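Local coordinates for protein arabinose metabolism transcriptional repressor (Bacillus subtilis, PDB 5D4S) that binds operator DNA through a winged helix-turn-helix domain and probably thereby represses transcription of arabinose metabolism genes, at residues B[66-71]-B[77-82]; B[27-32]-B[72-77]. One frame throughout, in Å; residues are numbered along the deposited sequence.

Interaction 1. Residues B[66-71]-B[77-82]; sequences KAIGDL and LYSVQG. With nucleotides of chain C; nucleotides of chain D.
Leu77 meets Leu71 obliquely, methyl CD1 of Leu77 lying 3.8 Å from CB of Leu71, where the first wing strand, just after the recognition helix of a GntR-family winged helix-turn-helix domain, packs back on it. The first torsion of Leu77 (chi1 -54°) sets CG opposite its own carbonyl carbon and beside its backbone N, and the extended branch brings CD1 against both Leu71 and Ile68, whose CG2 is 4.2 Å from that methyl. One turn of helix thus offers two apolar side chains to a single leucine. Two residues along, Ser79 faces the helix too, its OG grazing Ile68 CG2, but this hydroxyl is hydrogen-bonded to Thr85 OG1 on the second wing strand. Ile47, Thr85 and Val72 also pack on Leu77, in the core beneath the wing. On the other strand face, the ring of Tyr78 lies at about 20° to that of Phe86, and its OH bonds to Asp44.

The strand leads into a wing-tip turn at the minor groove of the operator. Gly82 N donates a nearly straight hydrogen bond (162°) to DT8 O4' of chain C, at 3.1 Å. Gln81 spans the two DNA strands: its CB approaches DT8 of chain C, and CG packs 3.2 Å from DA17 O4' of chain D. With an alanine here, the wing tip would probably lose its packing on the adenosine sugar and a gap would open between protein and groove wall. Val80 CG1 extends the contact to C5' of DT18 of chain D, 3.6 Å away. Gly82 has positive phi and fits flush against the base: its CA is 3.1 Å from DA17 N3 of chain D, where any CB would collide.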
ATOM      1  N   LYS B  66      -3.765  -2.678  -2.850  1.00 23.79           N
ATOM      2  CA  LYS B  66      -3.491  -1.983  -1.601  1.00 23.13           C
ATOM      3  C   LYS B  66      -3.309  -3.005  -0.465  1.00 23.58           C
ATOM      4  O   LYS B  66      -2.328  -2.935   0.286  1.00 30.49           O
ATOM      5  CB  LYS B  66      -4.615  -0.991  -1.312  1.00 23.77           C
ATOM      6  CG  LYS B  66      -4.667  -0.418   0.124  1.00 29.08           C
ATOM      7  CD  LYS B  66      -3.452   0.418   0.443  1.00 30.21           C
ATOM      8  CE  LYS B  66      -3.775   1.387   1.592  1.00 33.17           C
ATOM      9  NZ  LYS B  66      -2.555   1.878   2.244  1.00 38.86           N
ATOM     10  N   ALA B  67      -4.230  -3.963  -0.347  1.00 23.86           N
ATOM     11  CA  ALA B  67      -4.098  -4.980   0.703  1.00 23.46           C
ATOM     12  C   ALA B  67      -2.790  -5.767   0.622  1.00 24.55           C
ATOM     13  O   ALA B  67      -2.047  -5.945   1.615  1.00 27.89           O
ATOM     14  CB  ALA B  67      -5.281  -5.950   0.654  1.00 25.43           C
ATOM     15  N   ILE B  68      -2.522  -6.264  -0.573  1.00 27.41           N
ATOM     16  CA  ILE B  68      -1.344  -7.077  -0.779  1.00 27.68           C
ATOM     17  C   ILE B  68      -0.090  -6.247  -0.576  1.00 28.67           C
ATOM     18  O   ILE B  68       0.869  -6.705   0.037  1.00 33.55           O
ATOM     19  CB  ILE B  68      -1.365  -7.721  -2.171  1.00 27.88           C
ATOM     20  CG1 ILE B  68      -2.387  -8.866  -2.175  1.00 25.49           C
ATOM     21  CG2 ILE B  68       0.029  -8.226  -2.549  1.00 32.41           C
ATOM     22  CD1 ILE B  68      -2.630  -9.477  -3.547  1.00 34.87           C
ATOM     23  N   GLY B  69      -0.114  -5.007  -1.047  1.00 28.53           N
ATOM     24  CA  GLY B  69       1.027  -4.121  -0.904  1.00 32.16           C
ATOM     25  C   GLY B  69       1.360  -3.884   0.557  1.00 31.12           C
ATOM     26  O   GLY B  69       2.531  -3.904   0.943  1.00 32.23           O
ATOM     27  N   ASP B  70       0.337  -3.676   1.382  1.00 26.50           N
ATOM     28  CA  ASP B  70       0.598  -3.522   2.806  1.00 31.48           C
ATOM     29  C   ASP B  70       1.211  -4.799   3.370  1.00 34.98           C
ATOM     30  O   ASP B  70       2.150  -4.746   4.171  1.00 38.95           O
ATOM     31  CB  ASP B  70      -0.679  -3.201   3.585  1.00 28.49           C
ATOM     32  CG  ASP B  70      -1.168  -1.782   3.378  1.00 36.57           C
ATOM     33  OD1 ASP B  70      -0.597  -1.044   2.538  1.00 33.86           O
ATOM     34  OD2 ASP B  70      -2.140  -1.409   4.080  1.00 37.25           O
ATOM     35  N   LEU B  71       0.663  -5.949   2.983  1.00 28.09           N
ATOM     36  CA  LEU B  71       1.167  -7.211   3.543  1.00 28.02           C
ATOM     37  C   LEU B  71       2.607  -7.537   3.104  1.00 34.58           C
ATOM     38  O   LEU B  71       3.376  -8.103   3.876  1.00 33.85           O
ATOM     39  CB  LEU B  71       0.216  -8.362   3.180  1.00 34.57           C
ATOM     40  CG  LEU B  71      -1.158  -8.317   3.855  1.00 34.36           C
ATOM     41  CD1 LEU B  71      -2.082  -9.421   3.340  1.00 33.92           C
ATOM     42  CD2 LEU B  71      -1.026  -8.406   5.376  1.00 39.27           C
ATOM     43  N   LEU B  77       4.085 -11.369   2.754  1.00 36.78           N
ATOM     44  CA  LEU B  77       3.994 -11.874   1.381  1.00 36.74           C
ATOM     45  C   LEU B  77       5.112 -11.306   0.528  1.00 36.97           C
ATOM     46  O   LEU B  77       5.691 -10.278   0.868  1.00 40.36           O
ATOM     47  CB  LEU B  77       2.668 -11.489   0.729  1.00 33.14           C
ATOM     48  CG  LEU B  77       1.311 -11.802   1.348  1.00 35.54           C
ATOM     49  CD1 LEU B  77       0.259 -11.062   0.548  1.00 28.85           C
ATOM     50  CD2 LEU B  77       1.061 -13.296   1.301  1.00 32.05           C
ATOM     51  N   TYR B  78       5.392 -11.952  -0.598  1.00 33.98           N
ATOM     52  CA  TYR B  78       6.287 -11.356  -1.594  1.00 40.30           C
ATOM     53  C   TYR B  78       5.755 -11.608  -2.999  1.00 41.48           C
ATOM     54  O   TYR B  78       5.058 -12.588  -3.233  1.00 41.51           O
ATOM     55  CB  TYR B  78       7.723 -11.884  -1.458  1.00 40.12           C
ATOM     56  CG  TYR B  78       7.922 -13.354  -1.769  1.00 41.50           C
ATOM     57  CD1 TYR B  78       7.806 -14.313  -0.776  1.00 42.39           C
ATOM     58  CD2 TYR B  78       8.268 -13.778  -3.050  1.00 42.51           C
ATOM     59  CE1 TYR B  78       8.000 -15.658  -1.047  1.00 42.53           C
ATOM     60  CE2 TYR B  78       8.469 -15.125  -3.328  1.00 40.53           C
ATOM     61  CZ  TYR B  78       8.335 -16.054  -2.321  1.00 42.73           C
ATOM     62  OH  TYR B  78       8.528 -17.394  -2.580  1.00 43.09           O
ATOM     63  N   SER B  79       6.076 -10.705  -3.923  1.00 34.46           N
ATOM     64  CA  SER B  79       5.528 -10.761  -5.269  1.00 34.50           C
ATOM     65  C   SER B  79       6.621 -10.916  -6.311  1.00 38.87           C
ATOM     66  O   SER B  79       7.720 -10.394  -6.149  1.00 39.51           O
ATOM     67  CB  SER B  79       4.710  -9.505  -5.567  1.00 29.83           C
ATOM     68  OG  SER B  79       3.520  -9.464  -4.801  1.00 35.99           O
ATOM     69  N   VAL B  80       6.304 -11.649  -7.371  1.00 38.53           N
ATOM     70  CA  VAL B  80       7.146 -11.762  -8.562  1.00 36.49           C
ATOM     71  C   VAL B  80       6.275 -11.373  -9.740  1.00 34.36           C
ATOM     72  O   VAL B  80       5.240 -12.015  -9.969  1.00 33.30           O
ATOM     73  CB  VAL B  80       7.680 -13.197  -8.781  1.00 36.82           C
ATOM     74  CG1 VAL B  80       8.580 -13.240 -10.006  1.00 39.82           C
ATOM     75  CG2 VAL B  80       8.421 -13.699  -7.554  1.00 37.84           C
ATOM     76  N   GLN B  81       6.643 -10.344 -10.496  1.00 31.44           N
ATOM     77  CA  GLN B  81       5.693  -9.907 -11.509  1.00 33.71           C
ATOM     78  C   GLN B  81       5.666 -10.932 -12.626  1.00 33.92           C
ATOM     79  O   GLN B  81       6.697 -11.488 -13.014  1.00 30.57           O
ATOM     80  CB  GLN B  81       5.991  -8.501 -12.029  1.00 36.89           C
ATOM     81  CG  GLN B  81       6.833  -8.360 -13.212  1.00 38.41           C
ATOM     82  CD  GLN B  81       6.874  -6.921 -13.720  1.00 47.30           C
ATOM     83  OE1 GLN B  81       6.063  -6.501 -14.549  1.00 50.16           O
ATOM     84  NE2 GLN B  81       7.784  -6.144 -13.159  1.00 43.53           N
ATOM     85  N   GLY B  82       4.454 -11.226 -13.091  1.00 34.31           N
ATOM     86  CA  GLY B  82       4.248 -12.262 -14.082  1.00 35.41           C
ATOM     87  C   GLY B  82       4.267 -13.645 -13.474  1.00 33.42           C
ATOM     88  O   GLY B  82       3.982 -14.635 -14.153  1.00 40.90           O
TER
ATOM     89  P    DT C   8      -0.924 -12.111  -9.796  1.00 27.55           P
ATOM     90  OP1  DT C   8      -0.729 -12.843  -8.526  1.00 26.35           O
ATOM     91  OP2  DT C   8      -2.283 -11.677 -10.233  1.00 26.63           O
ATOM     92  O5'  DT C   8       0.147 -10.934  -9.890  1.00 28.34           O
ATOM     93  C5'  DT C   8       1.512 -11.225  -9.578  1.00 22.80           C
ATOM     94  C4'  DT C   8       2.440 -10.101  -9.994  1.00 27.20           C
ATOM     95  O4'  DT C   8       2.226  -9.786 -11.397  1.00 28.47           O
ATOM     96  C3'  DT C   8       2.265  -8.781  -9.227  1.00 26.05           C
ATOM     97  O3'  DT C   8       3.541  -8.212  -8.996  1.00 30.10           O
ATOM     98  C2'  DT C   8       1.451  -7.939 -10.201  1.00 25.07           C
ATOM     99  C1'  DT C   8       2.022  -8.407 -11.532  1.00 27.81           C
ATOM    100  N1   DT C   8       1.127  -8.157 -12.694  1.00 23.09           N
ATOM    101  C2   DT C   8       1.644  -7.522 -13.794  1.00 26.31           C
ATOM    102  O2   DT C   8       2.807  -7.193 -13.887  1.00 32.75           O
ATOM    103  N3   DT C   8       0.759  -7.316 -14.797  1.00 27.58           N
ATOM    104  C4   DT C   8      -0.572  -7.645 -14.815  1.00 27.51           C
ATOM    105  O4   DT C   8      -1.286  -7.406 -15.789  1.00 30.48           O
ATOM    106  C5   DT C   8      -1.062  -8.289 -13.622  1.00 32.29           C
ATOM    107  C7   DT C   8      -2.505  -8.685 -13.517  1.00 28.51           C
ATOM    108  C6   DT C   8      -0.195  -8.509 -12.626  1.00 25.74           C
TER
ATOM    109  P    DA D  17      11.281  -6.619 -17.229  1.00 53.01           P
ATOM    110  OP1  DA D  17      12.257  -6.051 -16.277  1.00 51.13           O
ATOM    111  OP2  DA D  17      11.608  -6.850 -18.652  1.00 53.99           O
ATOM    112  O5'  DA D  17      10.824  -7.994 -16.598  1.00 45.16           O
ATOM    113  C5'  DA D  17      10.289  -8.007 -15.304  1.00 38.23           C
ATOM    114  C4'  DA D  17       9.579  -9.309 -15.070  1.00 36.82           C
ATOM    115  O4'  DA D  17       8.358  -9.325 -15.840  1.00 32.57           O
ATOM    116  C3'  DA D  17      10.373 -10.546 -15.468  1.00 33.32           C
ATOM    117  O3'  DA D  17      10.472 -11.364 -14.330  1.00 38.36           O
ATOM    118  C2'  DA D  17       9.537 -11.193 -16.594  1.00 35.42           C
ATOM    119  C1'  DA D  17       8.140 -10.604 -16.356  1.00 32.00           C
ATOM    120  N9   DA D  17       7.331 -10.435 -17.571  1.00 38.58           N
ATOM    121  C8   DA D  17       7.679  -9.751 -18.713  1.00 31.62           C
ATOM    122  N7   DA D  17       6.740  -9.752 -19.639  1.00 37.06           N
ATOM    123  C5   DA D  17       5.700 -10.467 -19.060  1.00 37.24           C
ATOM    124  C6   DA D  17       4.408 -10.822 -19.513  1.00 35.88           C
ATOM    125  N6   DA D  17       3.908 -10.487 -20.716  1.00 33.48           N
ATOM    126  N1   DA D  17       3.637 -11.533 -18.674  1.00 34.24           N
ATOM    127  C2   DA D  17       4.112 -11.871 -17.475  1.00 28.84           C
ATOM    128  N3   DA D  17       5.297 -11.608 -16.944  1.00 34.10           N
ATOM    129  C4   DA D  17       6.050 -10.893 -17.786  1.00 34.46           C
ATOM    130  P    DT D  18      11.206 -12.780 -14.371  1.00 43.42           P
ATOM    131  OP1  DT D  18      11.740 -12.972 -13.004  1.00 46.91           O
ATOM    132  OP2  DT D  18      12.080 -12.855 -15.558  1.00 42.76           O
ATOM    133  O5'  DT D  18      10.007 -13.812 -14.532  1.00 40.27           O
ATOM    134  C5'  DT D  18       8.969 -13.802 -13.585  1.00 35.15           C
ATOM    135  C4'  DT D  18       7.789 -14.605 -14.072  1.00 33.96           C
ATOM    136  O4'  DT D  18       7.284 -14.037 -15.303  1.00 33.67           O
ATOM    137  C3'  DT D  18       8.098 -16.072 -14.374  1.00 39.03           C
ATOM    138  O3'  DT D  18       7.337 -16.868 -13.504  1.00 43.98           O
ATOM    139  C2'  DT D  18       7.694 -16.255 -15.854  1.00 42.82           C
ATOM    140  C1'  DT D  18       6.747 -15.081 -16.072  1.00 39.59           C
ATOM    141  N1   DT D  18       6.637 -14.603 -17.479  1.00 38.50           N
ATOM    142  C2   DT D  18       5.433 -14.720 -18.137  1.00 36.67           C
ATOM    143  O2   DT D  18       4.436 -15.223 -17.641  1.00 38.41           O
ATOM    144  N3   DT D  18       5.428 -14.220 -19.406  1.00 38.72           N
ATOM    145  C4   DT D  18       6.467 -13.624 -20.085  1.00 37.23           C
ATOM    146  O4   DT D  18       6.338 -13.203 -21.246  1.00 32.89           O
ATOM    147  C5   DT D  18       7.708 -13.524 -19.342  1.00 40.28           C
ATOM    148  C7   DT D  18       8.922 -12.900 -19.974  1.00 41.99           C
ATOM    149  C6   DT D  18       7.731 -14.008 -18.087  1.00 36.51           C
TER

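Interaction 2. Residues B[27-32]-B[72-77]; sequences QVKEEI and VSQGLL
Two residues of 72-77 meet helix 24-35: Gln74 at Lys29 and Leu77 at Ile32. Early in the segment, Ser73 turns to the dimer and packs on Ser73 of the second subunit. Gln74 follows with its chain extended beyond CG, and its amide NE2 crosses the end of Lys29 at an angle, 3.8 Å from CE. This is van der Waals contact near the surface; the ammonium is engaged elsewhere, Lys29 NZ forming a salt bridge with Asp70 OD2 one turn back from Gln74. A bend at chi3 (63°) turns the lysine toward that carboxylate. Gly75 then ends the helix in a Schellman motif, with positive phi and its N bonded back to Val72 O at 2.8 Å. Past Leu76, Leu77 points inward, its CD1 touching Ile32 CG2 loosely at 4.4 Å. The segment is the turn joining helix 61-74 to strand 77-80, backed by helix 24-35, which also touches Phe57 of helix 50-57 through Val28 and Glu31.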
ATOM      1  N   GLN B  27     -10.094  -5.185   5.521  1.00 32.85           N
ATOM      2  CA  GLN B  27     -10.769  -6.468   5.690  1.00 34.35           C
ATOM      3  C   GLN B  27     -10.097  -7.537   4.821  1.00 29.61           C
ATOM      4  O   GLN B  27      -9.918  -8.680   5.254  1.00 35.91           O
ATOM      5  CB  GLN B  27     -12.249  -6.349   5.338  1.00 30.47           C
ATOM      6  CG  GLN B  27     -12.981  -5.363   6.227  1.00 38.49           C
ATOM      7  CD  GLN B  27     -14.437  -5.205   5.844  1.00 47.10           C
ATOM      8  OE1 GLN B  27     -15.151  -6.192   5.654  1.00 46.96           O
ATOM      9  NE2 GLN B  27     -14.893  -3.960   5.745  1.00 46.33           N
ATOM     10  N   VAL B  28      -9.718  -7.160   3.605  1.00 29.39           N
ATOM     11  CA  VAL B  28      -9.051  -8.111   2.718  1.00 24.58           C
ATOM     12  C   VAL B  28      -7.704  -8.495   3.322  1.00 31.61           C
ATOM     13  O   VAL B  28      -7.359  -9.676   3.356  1.00 33.18           O
ATOM     14  CB  VAL B  28      -8.875  -7.547   1.319  1.00 29.50           C
ATOM     15  CG1 VAL B  28      -7.977  -8.454   0.499  1.00 31.85           C
ATOM     16  CG2 VAL B  28     -10.233  -7.412   0.651  1.00 28.31           C
ATOM     17  N   LYS B  29      -6.964  -7.506   3.828  1.00 32.93           N
ATOM     18  CA  LYS B  29      -5.719  -7.772   4.564  1.00 32.16           C
ATOM     19  C   LYS B  29      -5.920  -8.763   5.713  1.00 30.91           C
ATOM     20  O   LYS B  29      -5.113  -9.673   5.901  1.00 33.55           O
ATOM     21  CB  LYS B  29      -5.127  -6.473   5.134  1.00 31.67           C
ATOM     22  CG  LYS B  29      -4.388  -5.644   4.125  1.00 34.20           C
ATOM     23  CD  LYS B  29      -4.011  -4.245   4.637  1.00 37.11           C
ATOM     24  CE  LYS B  29      -3.053  -4.310   5.815  1.00 40.65           C
ATOM     25  NZ  LYS B  29      -2.683  -2.934   6.278  1.00 38.03           N
ATOM     26  N   GLU B  30      -6.970  -8.555   6.500  1.00 29.41           N
ATOM     27  CA  GLU B  30      -7.260  -9.424   7.631  1.00 33.96           C
ATOM     28  C   GLU B  30      -7.544 -10.856   7.179  1.00 37.76           C
ATOM     29  O   GLU B  30      -7.061 -11.809   7.788  1.00 39.69           O
ATOM     30  CB  GLU B  30      -8.440  -8.895   8.447  1.00 38.71           C
ATOM     31  CG  GLU B  30      -8.014  -8.110   9.674  1.00 52.08           C
ATOM     32  CD  GLU B  30      -9.182  -7.720  10.568  1.00 58.57           C
ATOM     33  OE1 GLU B  30     -10.295  -8.262  10.377  1.00 57.05           O
ATOM     34  OE2 GLU B  30      -8.981  -6.874  11.465  1.00 63.12           O
ATOM     35  N   GLU B  31      -8.326 -11.007   6.114  1.00 36.10           N
ATOM     36  CA  GLU B  31      -8.656 -12.352   5.639  1.00 39.75           C
ATOM     37  C   GLU B  31      -7.397 -13.045   5.096  1.00 34.68           C
ATOM     38  O   GLU B  31      -7.058 -14.157   5.497  1.00 39.89           O
ATOM     39  CB  GLU B  31      -9.760 -12.283   4.579  1.00 36.89           C
ATOM     40  CG  GLU B  31     -10.187 -13.637   4.015  1.00 50.19           C
ATOM     41  CD  GLU B  31     -11.139 -14.381   4.927  1.00 62.38           C
ATOM     42  OE1 GLU B  31     -11.554 -13.799   5.950  1.00 65.71           O
ATOM     43  OE2 GLU B  31     -11.476 -15.547   4.617  1.00 71.09           O
ATOM     44  N   ILE B  32      -6.682 -12.370   4.205  1.00 29.02           N
ATOM     45  CA  ILE B  32      -5.484 -12.962   3.630  1.00 32.44           C
ATOM     46  C   ILE B  32      -4.497 -13.322   4.735  1.00 38.63           C
ATOM     47  O   ILE B  32      -3.926 -14.413   4.731  1.00 35.58           O
ATOM     48  CB  ILE B  32      -4.830 -12.033   2.606  1.00 26.25           C
ATOM     49  CG1 ILE B  32      -5.753 -11.887   1.387  1.00 27.07           C
ATOM     50  CG2 ILE B  32      -3.500 -12.611   2.137  1.00 35.76           C
ATOM     51  CD1 ILE B  32      -5.191 -10.967   0.271  1.00 27.48           C
ATOM     52  N   VAL B  72       2.970  -7.179   1.872  1.00 34.55           N
ATOM     53  CA  VAL B  72       4.350  -7.311   1.397  1.00 33.11           C
ATOM     54  C   VAL B  72       5.234  -6.398   2.231  1.00 38.04           C
ATOM     55  O   VAL B  72       6.287  -6.805   2.728  1.00 35.00           O
ATOM     56  CB  VAL B  72       4.468  -6.962  -0.102  1.00 31.28           C
ATOM     57  CG1 VAL B  72       5.938  -6.833  -0.546  1.00 34.61           C
ATOM     58  CG2 VAL B  72       3.742  -8.015  -0.927  1.00 29.99           C
ATOM     59  N   SER B  73       4.773  -5.165   2.406  1.00 36.81           N
ATOM     60  CA  SER B  73       5.460  -4.208   3.263  1.00 45.72           C
ATOM     61  C   SER B  73       5.671  -4.748   4.684  1.00 46.93           C
ATOM     62  O   SER B  73       6.654  -4.415   5.336  1.00 50.45           O
ATOM     63  CB  SER B  73       4.677  -2.896   3.310  1.00 49.15           C
ATOM     64  OG  SER B  73       5.180  -2.044   4.318  1.00 59.59           O
ATOM     65  N   GLN B  74       4.757  -5.586   5.163  1.00 44.87           N
ATOM     66  CA  GLN B  74       4.913  -6.191   6.488  1.00 45.29           C
ATOM     67  C   GLN B  74       5.854  -7.388   6.474  1.00 44.79           C
ATOM     68  O   GLN B  74       6.273  -7.864   7.525  1.00 47.48           O
ATOM     69  CB  GLN B  74       3.566  -6.643   7.045  1.00 49.34           C
ATOM     70  CG  GLN B  74       2.617  -5.532   7.411  1.00 50.35           C
ATOM     71  CD  GLN B  74       1.274  -6.075   7.849  1.00 51.17           C
ATOM     72  OE1 GLN B  74       1.191  -7.171   8.404  1.00 51.81           O
ATOM     73  NE2 GLN B  74       0.213  -5.320   7.585  1.00 51.30           N
ATOM     74  N   GLY B  75       6.163  -7.890   5.286  1.00 45.59           N
ATOM     75  CA  GLY B  75       7.021  -9.056   5.165  1.00 47.79           C
ATOM     76  C   GLY B  75       6.256 -10.359   5.279  1.00 44.18           C
ATOM     77  O   GLY B  75       6.847 -11.413   5.499  1.00 47.87           O
ATOM     78  N   LEU B  76       4.937 -10.285   5.126  1.00 44.24           N
ATOM     79  CA  LEU B  76       4.077 -11.462   5.186  1.00 45.63           C
ATOM     80  C   LEU B  76       3.975 -12.155   3.822  1.00 46.04           C
ATOM     81  O   LEU B  76       3.786 -13.368   3.743  1.00 42.38           O
ATOM     82  CB  LEU B  76       2.685 -11.069   5.675  1.00 45.95           C
ATOM     83  CG  LEU B  76       1.979 -11.996   6.663  1.00 55.52           C
ATOM     84  CD1 LEU B  76       2.782 -12.159   7.946  1.00 52.78           C
ATOM     85  CD2 LEU B  76       0.588 -11.467   6.976  1.00 59.95           C
ATOM     86  N   LEU B  77       4.085 -11.369   2.754  1.00 36.78           N
ATOM     87  CA  LEU B  77       3.994 -11.874   1.381  1.00 36.74           C
ATOM     88  C   LEU B  77       5.112 -11.306   0.528  1.00 36.97           C
ATOM     89  O   LEU B  77       5.691 -10.278   0.868  1.00 40.36           O
ATOM     90  CB  LEU B  77       2.668 -11.489   0.729  1.00 33.14           C
ATOM     91  CG  LEU B  77       1.311 -11.802   1.348  1.00 35.54           C
ATOM     92  CD1 LEU B  77       0.259 -11.062   0.548  1.00 28.85           C
ATOM     93  CD2 LEU B  77       1.061 -13.296   1.301  1.00 32.05           C
TER

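How the interactions relate
From the N terminus, helix 24-35 comes first, and interaction 2 closes the long loop from it, through helix 50-57 and most of helix 61-74, to the turn at 72-77. Interaction 1 closes a much shorter one, the five residues between helix segment 66-71 and the wing. In sequence the two cross, since 66-71 lies between 27-32 and 72-77, with 77-82 last. Leu77 belongs to both, and its CD1 joins the first helix, the recognition helix and the wing strand. They also meet directly: Ala67 CB packs 3.7 Å from Val28 CG1, and Leu76 N probably bonds to Leu71 O. Together they join the wing, the recognition helix and helix 24-35 in one core.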